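Local coordinates for protein bacterioferritin (Mycobacterium tuberculosis, PDB 3UOI) that probably stores iron, oxidising iron(II) with dioxygen at a diiron ferroxidase centre and laying down iron(III) mineral inside a hollow shell of 24 subunits that also binds heme b, at residues A[108-113]-A[120-125]; A[10-15]-A[100-105]. One frame throughout, in Å; residues are numbered along the deposited sequence.

In the fold
Both contacts belong to the same end of one four-helix bundle and share helix 85-112, which is joined to helix 116-146 in contact 1 and to helix 7-36 in contact 2. Their centres lie about 9 Å apart, and Leu12 of contact 2 bridges them: its CD2 packs on Cys110 SG at 3.5 Å and also touches Met109 and Leu122. Contact 1 is the more buried; its Arg111-Glu123 salt bridge, two nitrogens on one oxygen, extends into neighbouring subunits. Contact 2 is only partly buried and depends on van der Waals packing of Arg102, which is hydrogen-bonded to Gln16 and stays beyond salt-bridge distance of Glu15. In both, the touching leucines are buried, with charged groups beside them.

Contact 1. Residues A[108-113]-A[120-125]; sequences VMCREK and VLLEKI
Glu123 OE2 is gripped by two nitrogens of Arg111, NE and NH2, each 3.2 Å from it. Arg111 presents the side of its guanidinium that carries these two N-H groups, and both converge on the one oxygen rather than spreading over the carboxylate. The bonds are bent, with an N-H...O angle of 142° at NE, and they reach the syn side of OE2 from the same face of the carboxylate plane. The two planes are nearly parallel, 14° apart, but offset, so the bonds run out of both of them, and the side chains themselves cross at about a right angle. Arg111 spans the gap with a chain extended from CG to NE. The same oxygen also takes a salt bridge from Arg111 NH1 of a second subunit, while Arg111 NH1 here reaches Glu123 of a third, so the pair is one link in a charge network between subunits. Several arginine nitrogens round one oxygen would probably favour an ionised Glu123.

Beside the ion pair, Val120 CG2 lies 3.8 Å from Arg111 NH2, approaching the guanidinium obliquely. On the bundle side, which helix 7-36 covers, Cys110 SG meets Leu122 CD1 at 4.0 Å; the sulfur is anti to its own carbonyl carbon, beside the backbone N. The segment axes run nearly antiparallel, at 164° and 10.3 Å apart. This is the hairpin of consecutive helices 85-112 and 116-146, joined by a short turn, that forms half of the ferritin-like four-helix bundle.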
ATOM      1  N   VAL A 108     -14.542  55.723   8.718  1.00 20.31           N
ATOM      2  CA  VAL A 108     -14.272  56.680   9.745  1.00 20.77           C
ATOM      3  C   VAL A 108     -15.532  56.893  10.545  1.00 20.80           C
ATOM      4  O   VAL A 108     -15.491  56.908  11.733  1.00 21.27           O
ATOM      5  CB  VAL A 108     -13.769  57.977   9.211  1.00 21.12           C
ATOM      6  CG1 VAL A 108     -13.768  58.995  10.299  1.00 23.45           C
ATOM      7  CG2 VAL A 108     -12.423  57.791   8.706  1.00 20.67           C
ATOM      8  N   MET A 109     -16.661  56.997   9.872  1.00 21.81           N
ATOM      9  CA  MET A 109     -17.879  57.190  10.629  1.00 20.29           C
ATOM     10  C   MET A 109     -18.151  56.017  11.568  1.00 20.51           C
ATOM     11  O   MET A 109     -18.428  56.213  12.702  1.00 17.81           O
ATOM     12  CB  MET A 109     -19.058  57.430   9.745  1.00 18.87           C
ATOM     13  CG  MET A 109     -20.322  57.569  10.504  1.00 28.30           C
ATOM     14  SD  MET A 109     -21.207  56.074  10.831  1.00 33.90           S
ATOM     15  CE  MET A 109     -21.688  55.664   9.220  1.00 31.89           C
ATOM     16  N   CYS A 110     -17.979  54.799  11.082  1.00 20.94           N
ATOM     17  CA  CYS A 110     -18.196  53.632  11.887  1.00 22.07           C
ATOM     18  C   CYS A 110     -17.343  53.641  13.121  1.00 20.87           C
ATOM     19  O   CYS A 110     -17.830  53.316  14.142  1.00 21.23           O
ATOM     20  CB  CYS A 110     -17.894  52.369  11.112  1.00 21.24           C
ATOM     21  SG  CYS A 110     -19.085  51.970   9.964  1.00 25.65           S
ATOM     22  N   ARG A 111     -16.081  54.015  12.994  1.00 19.70           N
ATOM     23  CA  ARG A 111     -15.182  54.092  14.139  1.00 19.57           C
ATOM     24  C   ARG A 111     -15.556  55.217  15.137  1.00 20.87           C
ATOM     25  O   ARG A 111     -15.469  55.082  16.306  1.00 20.54           O
ATOM     26  CB  ARG A 111     -13.730  54.079  13.727  1.00 17.90           C
ATOM     27  CG  ARG A 111     -13.322  52.797  13.114  1.00 14.75           C
ATOM     28  CD  ARG A 111     -11.886  52.770  12.694  1.00 12.11           C
ATOM     29  NE  ARG A 111     -11.468  51.434  12.347  1.00 18.85           N
ATOM     30  CZ  ARG A 111     -11.012  50.549  13.209  1.00 23.82           C
ATOM     31  NH1 ARG A 111     -10.863  50.860  14.461  1.00 23.93           N
ATOM     32  NH2 ARG A 111     -10.690  49.362  12.811  1.00 20.71           N
ATOM     33  N   GLU A 112     -16.004  56.329  14.609  1.00 23.76           N
ATOM     34  CA  GLU A 112     -16.517  57.408  15.454  1.00 25.23           C
ATOM     35  C   GLU A 112     -17.754  56.919  16.247  1.00 25.87           C
ATOM     36  O   GLU A 112     -18.028  57.396  17.307  1.00 25.03           O
ATOM     37  CB  GLU A 112     -16.795  58.669  14.642  1.00 27.52           C
ATOM     38  CG  GLU A 112     -15.536  59.219  13.968  1.00 30.18           C
ATOM     39  CD  GLU A 112     -15.745  60.421  13.040  1.00 34.26           C
ATOM     40  OE1 GLU A 112     -16.824  60.619  12.449  1.00 37.72           O
ATOM     41  OE2 GLU A 112     -14.771  61.138  12.861  1.00 34.05           O
ATOM     42  N   LYS A 113     -18.490  55.981  15.683  1.00 24.15           N
ATOM     43  CA  LYS A 113     -19.669  55.429  16.345  1.00 24.07           C
ATOM     44  C   LYS A 113     -19.386  54.283  17.260  1.00 21.95           C
ATOM     45  O   LYS A 113     -20.286  53.672  17.683  1.00 22.48           O
ATOM     46  CB  LYS A 113     -20.683  54.945  15.354  1.00 24.26           C
ATOM     47  CG  LYS A 113     -20.876  55.827  14.244  1.00 24.04           C
ATOM     48  CD  LYS A 113     -21.214  57.154  14.716  1.00 23.77           C
ATOM     49  CE  LYS A 113     -21.799  57.975  13.622  1.00 27.02           C
ATOM     50  NZ  LYS A 113     -22.806  58.841  14.115  1.00 30.04           N
ATOM     51  N   VAL A 120     -14.353  47.078  10.500  1.00 17.04           N
ATOM     52  CA  VAL A 120     -13.413  46.054  10.092  1.00 16.49           C
ATOM     53  C   VAL A 120     -13.874  45.301   8.862  1.00 16.34           C
ATOM     54  O   VAL A 120     -13.157  45.123   7.932  1.00 17.20           O
ATOM     55  CB  VAL A 120     -12.938  45.136  11.241  1.00 15.52           C
ATOM     56  CG1 VAL A 120     -12.115  44.006  10.730  1.00 14.03           C
ATOM     57  CG2 VAL A 120     -12.109  45.910  12.182  1.00 13.36           C
ATOM     58  N   LEU A 121     -15.129  44.979   8.830  1.00 14.91           N
ATOM     59  CA  LEU A 121     -15.654  44.379   7.655  1.00 18.72           C
ATOM     60  C   LEU A 121     -15.512  45.314   6.417  1.00 19.17           C
ATOM     61  O   LEU A 121     -15.168  44.891   5.372  1.00 15.83           O
ATOM     62  CB  LEU A 121     -17.096  44.018   7.894  1.00 19.07           C
ATOM     63  CG  LEU A 121     -17.935  43.651   6.691  1.00 23.57           C
ATOM     64  CD1 LEU A 121     -17.400  42.477   6.030  1.00 26.94           C
ATOM     65  CD2 LEU A 121     -19.309  43.458   7.059  1.00 23.50           C
ATOM     66  N   LEU A 122     -15.788  46.587   6.591  1.00 17.66           N
ATOM     67  CA  LEU A 122     -15.717  47.526   5.513  1.00 16.60           C
ATOM     68  C   LEU A 122     -14.282  47.694   5.078  1.00 18.24           C
ATOM     69  O   LEU A 122     -14.006  47.910   3.944  1.00 20.81           O
ATOM     70  CB  LEU A 122     -16.429  48.789   5.867  1.00 16.84           C
ATOM     71  CG  LEU A 122     -17.889  48.531   6.223  1.00 20.30           C
ATOM     72  CD1 LEU A 122     -18.600  49.703   6.690  1.00 17.99           C
ATOM     73  CD2 LEU A 122     -18.635  47.914   5.101  1.00 18.64           C
ATOM     74  N   GLU A 123     -13.389  47.585   6.035  1.00 18.95           N
ATOM     75  CA  GLU A 123     -11.975  47.708   5.816  1.00 19.66           C
ATOM     76  C   GLU A 123     -11.465  46.618   4.867  1.00 20.14           C
ATOM     77  O   GLU A 123     -10.703  46.869   3.951  1.00 17.51           O
ATOM     78  CB  GLU A 123     -11.214  47.688   7.132  1.00 20.44           C
ATOM     79  CG  GLU A 123     -10.948  49.050   7.709  1.00 20.99           C
ATOM     80  CD  GLU A 123     -10.280  49.032   9.057  1.00 29.00           C
ATOM     81  OE1 GLU A 123      -9.716  48.019   9.435  1.00 28.63           O
ATOM     82  OE2 GLU A 123     -10.362  50.031   9.737  1.00 26.43           O
ATOM     83  N   LYS A 124     -11.940  45.413   5.100  1.00 17.06           N
ATOM     84  CA  LYS A 124     -11.626  44.290   4.230  1.00 19.63           C
ATOM     85  C   LYS A 124     -12.137  44.458   2.820  1.00 16.91           C
ATOM     86  O   LYS A 124     -11.426  44.231   1.894  1.00 20.61           O
ATOM     87  CB  LYS A 124     -12.080  42.977   4.876  1.00 18.29           C
ATOM     88  CG  LYS A 124     -11.377  42.781   6.124  1.00 21.46           C
ATOM     89  CD  LYS A 124     -11.747  41.632   6.947  1.00 27.38           C
ATOM     90  CE  LYS A 124     -10.595  41.330   7.858  1.00 28.97           C
ATOM     91  NZ  LYS A 124     -10.911  40.742   9.166  1.00 37.33           N
ATOM     92  N   ILE A 125     -13.349  44.930   2.686  1.00 17.28           N
ATOM     93  CA  ILE A 125     -13.963  45.152   1.393  1.00 18.15           C
ATOM     94  C   ILE A 125     -13.215  46.162   0.533  1.00 18.82           C
ATOM     95  O   ILE A 125     -13.030  45.991  -0.650  1.00 19.11           O
ATOM     96  CB  ILE A 125     -15.398  45.589   1.555  1.00 16.26           C
ATOM     97  CG1 ILE A 125     -16.220  44.479   2.174  1.00 14.16           C
ATOM     98  CG2 ILE A 125     -15.957  46.106   0.268  1.00 16.07           C
ATOM     99  CD1 ILE A 125     -17.542  44.740   2.339  1.00 11.58           C
TER

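Contact 2. Residues A[10-15]-A[100-105]; sequences LRLLNE and LNRLKP
Arg102 lies across Leu12 and Glu15 where two antiparallel helices of the ferritin-like four-helix bundle, 7-36 and 85-112, face each other. The segment axes are 11.0 Å apart, and the long arginine chain fills much of the distance. Its CG stands anti to the backbone N (chi1 164°), and the chain runs straight on until chi3, near 58°, folds NE and the guanidinium aside. That bend brings the flat group over the backbone at Glu15, whose O sits 4.1 Å above the guanidinium plane of Arg102, toward its rim, while Arg102 NH2 is hydrogen-bonded to Gln16 OE1 one residue further along.

Leu12 also has CG anti to its N, and its CD1 reaches the aliphatic part of the arginine, 4.2 Å from Arg102 CG. The same methyl touches Leu103 CD2 on the inner side, where Leu103 lies about 6 Å, side chain to side chain, from Glu20 and Glu129, predicted iron ligands. Glu15 is extended beyond CG, and its carboxylate plane stands 63° from that of the guanidinium; Glu15 OE2 is 4.6 Å from Arg102 NE, beyond a salt bridge, and its closest approach is to a carbon, Arg102 CD, at 3.5 Å.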
ATOM      1  N   LEU A  10     -26.084  51.294   9.938  1.00 22.19           N
ATOM      2  CA  LEU A  10     -26.968  50.416   9.226  1.00 22.60           C
ATOM      3  C   LEU A  10     -27.319  50.940   7.842  1.00 23.98           C
ATOM      4  O   LEU A  10     -27.277  50.226   6.908  1.00 25.44           O
ATOM      5  CB  LEU A  10     -28.195  50.107  10.054  1.00 23.12           C
ATOM      6  CG  LEU A  10     -28.032  49.069  11.167  1.00 23.36           C
ATOM      7  CD1 LEU A  10     -29.276  48.944  11.980  1.00 20.83           C
ATOM      8  CD2 LEU A  10     -27.597  47.698  10.638  1.00 24.43           C
ATOM      9  N   ARG A  11     -27.582  52.205   7.701  1.00 23.17           N
ATOM     10  CA  ARG A  11     -27.817  52.728   6.383  1.00 24.58           C
ATOM     11  C   ARG A  11     -26.585  52.486   5.526  1.00 23.01           C
ATOM     12  O   ARG A  11     -26.682  52.217   4.374  1.00 22.60           O
ATOM     13  CB  ARG A  11     -28.069  54.231   6.434  1.00 25.49           C
ATOM     14  CG  ARG A  11     -28.871  54.765   5.302  1.00 32.44           C
ATOM     15  CD  ARG A  11     -29.628  56.009   5.665  1.00 38.37           C
ATOM     16  NE  ARG A  11     -28.711  56.972   6.196  1.00 44.46           N
ATOM     17  CZ  ARG A  11     -28.575  57.280   7.470  1.00 48.16           C
ATOM     18  NH1 ARG A  11     -29.341  56.735   8.404  1.00 46.60           N
ATOM     19  NH2 ARG A  11     -27.653  58.151   7.805  1.00 48.26           N
ATOM     20  N   LEU A  12     -25.434  52.654   6.123  1.00 22.29           N
ATOM     21  CA  LEU A  12     -24.190  52.555   5.401  1.00 20.91           C
ATOM     22  C   LEU A  12     -24.011  51.137   4.877  1.00 18.24           C
ATOM     23  O   LEU A  12     -23.619  50.932   3.771  1.00 14.34           O
ATOM     24  CB  LEU A  12     -23.047  52.981   6.298  1.00 19.26           C
ATOM     25  CG  LEU A  12     -21.662  52.576   5.875  1.00 20.24           C
ATOM     26  CD1 LEU A  12     -21.257  53.373   4.759  1.00 24.09           C
ATOM     27  CD2 LEU A  12     -20.778  52.764   6.972  1.00 17.60           C
ATOM     28  N   LEU A  13     -24.322  50.199   5.741  1.00 18.47           N
ATOM     29  CA  LEU A  13     -24.231  48.811   5.472  1.00 19.55           C
ATOM     30  C   LEU A  13     -25.179  48.431   4.380  1.00 19.71           C
ATOM     31  O   LEU A  13     -24.792  47.794   3.460  1.00 22.05           O
ATOM     32  CB  LEU A  13     -24.471  48.004   6.758  1.00 18.99           C
ATOM     33  CG  LEU A  13     -23.313  47.935   7.771  1.00 15.80           C
ATOM     34  CD1 LEU A  13     -23.597  47.206   9.058  1.00 11.03           C
ATOM     35  CD2 LEU A  13     -22.091  47.400   7.140  1.00 14.96           C
ATOM     36  N   ASN A  14     -26.409  48.882   4.473  1.00 18.64           N
ATOM     37  CA  ASN A  14     -27.413  48.591   3.468  1.00 19.74           C
ATOM     38  C   ASN A  14     -27.086  49.201   2.119  1.00 20.87           C
ATOM     39  O   ASN A  14     -27.407  48.676   1.124  1.00 17.71           O
ATOM     40  CB  ASN A  14     -28.820  48.915   3.908  1.00 18.99           C
ATOM     41  CG  ASN A  14     -29.495  47.767   4.514  1.00 25.08           C
ATOM     42  OD1 ASN A  14     -29.662  46.758   3.893  1.00 28.71           O
ATOM     43  ND2 ASN A  14     -29.911  47.914   5.726  1.00 23.92           N
ATOM     44  N   GLU A  15     -26.450  50.345   2.175  1.00 18.88           N
ATOM     45  CA  GLU A  15     -26.016  51.013   0.996  1.00 22.74           C
ATOM     46  C   GLU A  15     -24.982  50.169   0.282  1.00 19.88           C
ATOM     47  O   GLU A  15     -25.003  50.051  -0.882  1.00 20.18           O
ATOM     48  CB  GLU A  15     -25.378  52.340   1.363  1.00 22.99           C
ATOM     49  CG  GLU A  15     -26.259  53.508   1.249  1.00 32.81           C
ATOM     50  CD  GLU A  15     -25.517  54.775   1.492  1.00 41.88           C
ATOM     51  OE1 GLU A  15     -25.789  55.406   2.499  1.00 47.62           O
ATOM     52  OE2 GLU A  15     -24.663  55.120   0.671  1.00 47.01           O
ATOM     53  N   LEU A 100     -15.279  52.842  -3.174  1.00 22.49           N
ATOM     54  CA  LEU A 100     -14.256  53.508  -2.445  1.00 25.31           C
ATOM     55  C   LEU A 100     -14.772  54.861  -1.973  1.00 26.37           C
ATOM     56  O   LEU A 100     -14.624  55.197  -0.863  1.00 28.78           O
ATOM     57  CB  LEU A 100     -13.010  53.624  -3.269  1.00 25.82           C
ATOM     58  CG  LEU A 100     -12.271  52.350  -3.622  1.00 23.20           C
ATOM     59  CD1 LEU A 100     -11.060  52.729  -4.395  1.00 23.93           C
ATOM     60  CD2 LEU A 100     -11.892  51.598  -2.421  1.00 18.89           C
ATOM     61  N   ASN A 101     -15.472  55.573  -2.822  1.00 27.55           N
ATOM     62  CA  ASN A 101     -16.001  56.846  -2.466  1.00 27.42           C
ATOM     63  C   ASN A 101     -16.954  56.748  -1.264  1.00 26.50           C
ATOM     64  O   ASN A 101     -16.911  57.572  -0.421  1.00 25.10           O
ATOM     65  CB  ASN A 101     -16.678  57.470  -3.667  1.00 29.03           C
ATOM     66  CG  ASN A 101     -15.687  57.885  -4.785  1.00 32.50           C
ATOM     67  OD1 ASN A 101     -16.119  58.340  -5.819  1.00 34.23           O
ATOM     68  ND2 ASN A 101     -14.406  57.727  -4.577  1.00 37.14           N
ATOM     69  N   ARG A 102     -17.819  55.762  -1.222  1.00 22.87           N
ATOM     70  CA  ARG A 102     -18.660  55.523  -0.072  1.00 25.52           C
ATOM     71  C   ARG A 102     -17.988  54.975   1.203  1.00 22.68           C
ATOM     72  O   ARG A 102     -18.286  55.389   2.247  1.00 24.36           O
ATOM     73  CB  ARG A 102     -19.913  54.693  -0.457  1.00 24.68           C
ATOM     74  CG  ARG A 102     -20.627  54.093   0.714  1.00 30.08           C
ATOM     75  CD  ARG A 102     -21.800  53.220   0.335  1.00 31.06           C
ATOM     76  NE  ARG A 102     -21.414  52.136  -0.523  1.00 31.65           N
ATOM     77  CZ  ARG A 102     -21.434  52.180  -1.838  1.00 33.03           C
ATOM     78  NH1 ARG A 102     -21.854  53.244  -2.469  1.00 34.54           N
ATOM     79  NH2 ARG A 102     -21.041  51.171  -2.517  1.00 24.47           N
ATOM     80  N   LEU A 103     -17.134  53.993   1.067  1.00 21.01           N
ATOM     81  CA  LEU A 103     -16.389  53.378   2.149  1.00 20.60           C
ATOM     82  C   LEU A 103     -15.292  54.197   2.871  1.00 20.13           C
ATOM     83  O   LEU A 103     -15.044  53.976   4.021  1.00 16.47           O
ATOM     84  CB  LEU A 103     -15.887  52.005   1.761  1.00 18.57           C
ATOM     85  CG  LEU A 103     -17.025  51.087   1.368  1.00 20.92           C
ATOM     86  CD1 LEU A 103     -16.594  49.718   1.359  1.00 18.37           C
ATOM     87  CD2 LEU A 103     -18.180  51.273   2.252  1.00 17.50           C
ATOM     88  N   LYS A 104     -14.609  55.079   2.148  1.00 20.81           N
ATOM     89  CA  LYS A 104     -13.522  55.770   2.790  1.00 21.50           C
ATOM     90  C   LYS A 104     -14.054  56.618   3.938  1.00 21.44           C
ATOM     91  O   LYS A 104     -13.662  56.463   5.028  1.00 21.01           O
ATOM     92  CB  LYS A 104     -12.779  56.628   1.830  1.00 20.17           C
ATOM     93  CG  LYS A 104     -11.819  55.963   0.889  1.00 22.29           C
ATOM     94  CD  LYS A 104     -11.648  56.902  -0.239  1.00 23.35           C
ATOM     95  CE  LYS A 104     -10.396  56.720  -0.992  1.00 33.75           C
ATOM     96  NZ  LYS A 104      -9.903  58.034  -1.436  1.00 39.33           N
ATOM     97  N   PRO A 105     -15.027  57.458   3.677  1.00 22.94           N
ATOM     98  CA  PRO A 105     -15.702  58.214   4.730  1.00 23.36           C
ATOM     99  C   PRO A 105     -16.467  57.327   5.717  1.00 21.70           C
ATOM    100  O   PRO A 105     -16.417  57.516   6.876  1.00 21.67           O
ATOM    101  CB  PRO A 105     -16.622  59.118   3.940  1.00 24.77           C
ATOM    102  CG  PRO A 105     -16.530  58.655   2.577  1.00 27.57           C
ATOM    103  CD  PRO A 105     -15.316  58.022   2.369  1.00 22.26           C
TER